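Local coordinates for glycoside hydrolase family 81 (Clostridium thermocellum, PDB 6FOP), which probably hydrolyses beta-1,3-glucans such as laminarin as part of the bacterium's cellulosome, at residues Q267-P272 and D537-I542. Numbering follows the deposited sequence.
Sequences QWRNNP and DLYKDI. With MG (magnesium ion), chain B.
Arg269 lays its guanidinium flat over one face of the Tyr539 ring and presents its far end to the carboxylate of Asp541. Guanidinium and ring planes differ by 9°, their centres 4.0 Å apart, while Arg269 CD sits 3.5 Å above the ring centroid, a CH-pi contact almost on the normal. Both ends of the guanidinium fork are used: Arg269 NH1 gives a nearly straight bond of 2.8 Å to Asp541 OD2, and Arg269 NH2 a more bent one of 2.9 Å to Asp541 OD1. Each oxygen accepts through its syn lone pair, giving a bidentate, end-on salt bridge. The arginine reaches across with CG anti to the backbone N (chi1 -167°) and bends at chi3. Arg269 is the second residue of a type II turn, Trp268 to Asn271, that begins on the last residue of helix 265-268; its partners belong to the loop after helix 514-534 in the family 81 C-terminal domain, so two distant parts of the chain are joined here. Arg269 NH2 also bonds to Asn533 OD1 of that helix, and Ile542 CD1 lies at the edge of the guanidinium, 3.9 Å from Arg269 NH2. Within the loop, Asp537 OD1 accepts a hydrogen bond from Ile542 N at 3.0 Å. Lys540 O binds the magnesium ion, and water 2 links that metal to Asp537 OD2.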
ATOM      1  N   GLN A 267      -0.098   1.606 -13.451  1.00 13.51           N
ATOM      2  CA  GLN A 267      -1.389   1.999 -14.014  1.00 13.59           C
ATOM      3  C   GLN A 267      -1.383   1.955 -15.535  1.00 14.10           C
ATOM      4  O   GLN A 267      -2.357   1.514 -16.138  1.00 14.82           O
ATOM      5  CB  GLN A 267      -1.770   3.407 -13.572  1.00 13.76           C
ATOM      6  CG  GLN A 267      -1.993   3.515 -12.064  1.00 13.32           C
ATOM      7  CD  GLN A 267      -2.007   4.924 -11.536  1.00 13.34           C
ATOM      8  OE1 GLN A 267      -1.278   5.766 -12.022  1.00 14.37           O
ATOM      9  NE2 GLN A 267      -2.816   5.182 -10.540  1.00 14.10           N
ATOM     10  N   TRP A 268      -0.326   2.478 -16.175  1.00 13.47           N
ATOM     11  CA  TRP A 268      -0.350   2.539 -17.647  1.00 14.51           C
ATOM     12  C   TRP A 268       0.113   1.281 -18.347  1.00 14.21           C
ATOM     13  O   TRP A 268      -0.255   1.052 -19.505  1.00 15.46           O
ATOM     14  CB  TRP A 268       0.410   3.769 -18.193  1.00 14.35           C
ATOM     15  CG  TRP A 268       1.888   3.920 -17.908  1.00 13.87           C
ATOM     16  CD1 TRP A 268       2.448   4.827 -17.061  1.00 13.81           C
ATOM     17  CD2 TRP A 268       2.986   3.190 -18.483  1.00 14.47           C
ATOM     18  NE1 TRP A 268       3.809   4.727 -17.088  1.00 14.57           N
ATOM     19  CE2 TRP A 268       4.164   3.725 -17.955  1.00 15.46           C
ATOM     20  CE3 TRP A 268       3.086   2.179 -19.445  1.00 15.04           C
ATOM     21  CZ2 TRP A 268       5.440   3.224 -18.289  1.00 16.07           C
ATOM     22  CZ3 TRP A 268       4.366   1.679 -19.780  1.00 15.44           C
ATOM     23  CH2 TRP A 268       5.510   2.210 -19.201  1.00 16.77           C
ATOM     24  N   ARG A 269       0.905   0.451 -17.668  1.00 15.19           N
ATOM     25  CA  ARG A 269       1.503  -0.700 -18.370  1.00 16.29           C
ATOM     26  C   ARG A 269       0.417  -1.676 -18.831  1.00 16.12           C
ATOM     27  O   ARG A 269      -0.415  -2.121 -18.036  1.00 18.71           O
ATOM     28  CB  ARG A 269       2.516  -1.410 -17.503  1.00 18.06           C
ATOM     29  CG  ARG A 269       3.371  -2.407 -18.290  1.00 17.62           C
ATOM     30  CD  ARG A 269       4.131  -3.325 -17.367  1.00 17.95           C
ATOM     31  NE  ARG A 269       4.963  -2.599 -16.425  1.00 17.84           N
ATOM     32  CZ  ARG A 269       6.117  -1.997 -16.736  1.00 17.18           C
ATOM     33  NH1 ARG A 269       6.564  -1.965 -17.995  1.00 19.66           N
ATOM     34  NH2 ARG A 269       6.791  -1.389 -15.790  1.00 17.95           N
ATOM     35  N   ASN A 270       0.438  -1.978 -20.129  1.00 18.33           N
ATOM     36  CA  ASN A 270      -0.489  -2.929 -20.748  1.00 20.61           C
ATOM     37  C   ASN A 270      -1.940  -2.564 -20.557  1.00 20.34           C
ATOM     38  O   ASN A 270      -2.813  -3.425 -20.576  1.00 23.74           O
ATOM     39  CB  ASN A 270      -0.188  -4.350 -20.257  1.00 23.08           C
ATOM     40  CG  ASN A 270       1.184  -4.843 -20.695  1.00 25.71           C
ATOM     41  OD1 ASN A 270       1.921  -5.461 -19.921  1.00 32.09           O
ATOM     42  ND2 ASN A 270       1.533  -4.569 -21.934  1.00 26.97           N
ATOM     43  N   ASN A 271      -2.194  -1.261 -20.421  1.00 18.18           N
ATOM     44  CA  ASN A 271      -3.530  -0.758 -20.192  1.00 16.68           C
ATOM     45  C   ASN A 271      -4.177  -0.388 -21.526  1.00 17.91           C
ATOM     46  O   ASN A 271      -3.825   0.630 -22.113  1.00 18.37           O
ATOM     47  CB  ASN A 271      -3.484   0.445 -19.253  1.00 15.91           C
ATOM     48  CG  ASN A 271      -4.867   0.915 -18.830  1.00 15.56           C
ATOM     49  OD1 ASN A 271      -5.864   0.667 -19.503  1.00 17.36           O
ATOM     50  ND2 ASN A 271      -4.918   1.589 -17.679  1.00 14.40           N
ATOM     51  N   PRO A 272      -5.155  -1.178 -21.983  1.00 18.58           N
ATOM     52  CA  PRO A 272      -5.792  -0.909 -23.274  1.00 19.54           C
ATOM     53  C   PRO A 272      -6.925   0.140 -23.224  1.00 18.77           C
ATOM     54  O   PRO A 272      -7.576   0.383 -24.242  1.00 22.66           O
ATOM     55  CB  PRO A 272      -6.332  -2.285 -23.656  1.00 21.71           C
ATOM     56  CG  PRO A 272      -6.783  -2.835 -22.363  1.00 22.17           C
ATOM     57  CD  PRO A 272      -5.732  -2.393 -21.361  1.00 19.50           C
ATOM     58  N   ASP A 537      10.874  -4.707  -9.805  1.00 14.23           N
ATOM     59  CA  ASP A 537      11.105  -4.216 -11.184  1.00 14.17           C
ATOM     60  C   ASP A 537      11.206  -5.384 -12.180  1.00 15.67           C
ATOM     61  O   ASP A 537      12.197  -5.551 -12.903  1.00 16.05           O
ATOM     62  CB  ASP A 537      12.365  -3.322 -11.250  1.00 14.64           C
ATOM     63  CG  ASP A 537      12.531  -2.600 -12.572  1.00 16.51           C
ATOM     64  OD1 ASP A 537      11.570  -2.496 -13.337  1.00 16.63           O
ATOM     65  OD2 ASP A 537      13.664  -2.090 -12.813  1.00 17.03           O
ATOM     66  N   LEU A 538      10.144  -6.179 -12.237  1.00 14.90           N
ATOM     67  CA  LEU A 538      10.127  -7.342 -13.130  1.00 15.95           C
ATOM     68  C   LEU A 538      10.293  -6.996 -14.597  1.00 16.56           C
ATOM     69  O   LEU A 538      10.850  -7.777 -15.357  1.00 18.41           O
ATOM     70  CB  LEU A 538       8.853  -8.166 -12.938  1.00 16.51           C
ATOM     71  CG  LEU A 538       8.590  -8.797 -11.581  1.00 17.22           C
ATOM     72  CD1 LEU A 538       7.368  -9.687 -11.694  1.00 17.69           C
ATOM     73  CD2 LEU A 538       9.781  -9.610 -11.119  1.00 16.73           C
ATOM     74  N   TYR A 539       9.808  -5.818 -14.984  1.00 16.77           N
ATOM     75  CA  TYR A 539       9.843  -5.411 -16.398  1.00 16.72           C
ATOM     76  C   TYR A 539      11.167  -4.697 -16.761  1.00 17.61           C
ATOM     77  O   TYR A 539      11.373  -4.326 -17.909  1.00 21.00           O
ATOM     78  CB  TYR A 539       8.622  -4.541 -16.707  1.00 17.78           C
ATOM     79  CG  TYR A 539       7.329  -5.291 -16.521  1.00 19.31           C
ATOM     80  CD1 TYR A 539       6.800  -6.073 -17.548  1.00 22.81           C
ATOM     81  CD2 TYR A 539       6.656  -5.259 -15.309  1.00 19.20           C
ATOM     82  CE1 TYR A 539       5.622  -6.788 -17.363  1.00 24.91           C
ATOM     83  CE2 TYR A 539       5.491  -5.987 -15.110  1.00 22.38           C
ATOM     84  CZ  TYR A 539       4.971  -6.726 -16.139  1.00 24.88           C
ATOM     85  OH  TYR A 539       3.807  -7.432 -15.907  1.00 28.79           O
ATOM     86  N   LYS A 540      12.027  -4.494 -15.762  1.00 18.40           N
ATOM     87  CA  LYS A 540      13.379  -3.990 -15.953  1.00 19.60           C
ATOM     88  C   LYS A 540      13.399  -2.585 -16.555  1.00 19.94           C
ATOM     89  O   LYS A 540      14.316  -2.238 -17.285  1.00 22.76           O
ATOM     90  CB  LYS A 540      14.228  -4.972 -16.788  1.00 21.44           C
ATOM     91  CG  LYS A 540      14.204  -6.421 -16.315  1.00 23.91           C
ATOM     92  CD  LYS A 540      14.871  -6.568 -14.976  1.00 27.51           C
ATOM     93  CE  LYS A 540      14.914  -8.027 -14.517  1.00 31.28           C
ATOM     94  NZ  LYS A 540      15.688  -8.142 -13.239  1.00 32.00           N
ATOM     95  N   ASP A 541      12.396  -1.784 -16.221  1.00 18.62           N
ATOM     96  CA  ASP A 541      12.302  -0.407 -16.717  1.00 19.28           C
ATOM     97  C   ASP A 541      11.994   0.647 -15.665  1.00 18.72           C
ATOM     98  O   ASP A 541      11.799   1.799 -16.010  1.00 21.55           O
ATOM     99  CB  ASP A 541      11.316  -0.309 -17.889  1.00 20.19           C
ATOM    100  CG  ASP A 541       9.901  -0.680 -17.524  1.00 21.43           C
ATOM    101  OD1 ASP A 541       9.619  -0.958 -16.341  1.00 19.86           O
ATOM    102  OD2 ASP A 541       9.061  -0.704 -18.449  1.00 25.79           O
ATOM    103  N   ILE A 542      11.963   0.276 -14.387  1.00 17.28           N
ATOM    104  CA  ILE A 542      11.725   1.203 -13.293  1.00 18.19           C
ATOM    105  C   ILE A 542      13.041   1.710 -12.711  1.00 17.82           C
ATOM    106  O   ILE A 542      13.247   2.911 -12.594  1.00 19.73           O
ATOM    107  CB  ILE A 542      10.848   0.573 -12.184  1.00 18.39           C
ATOM    108  CG1 ILE A 542       9.529   0.024 -12.759  1.00 18.48           C
ATOM    109  CG2 ILE A 542      10.625   1.584 -11.057  1.00 18.89           C
ATOM    110  CD1 ILE A 542       8.593   1.065 -13.313  1.00 18.89           C
TER
HETATM  111 MG    MG B 826      16.662  -1.723 -16.576  1.00 31.70          MG
HETATM  112  O   HOH W   1       1.092  -6.172 -17.328  1.00 40.81           O
HETATM  113  O   HOH W   2      15.427  -0.983 -14.742  1.00 24.97           O
HETATM  114  O   HOH W   3      17.019  -3.473 -15.041  1.00 36.57           O
HETATM  115  O   HOH W   4      17.178  -3.180 -18.064  1.00 50.91           O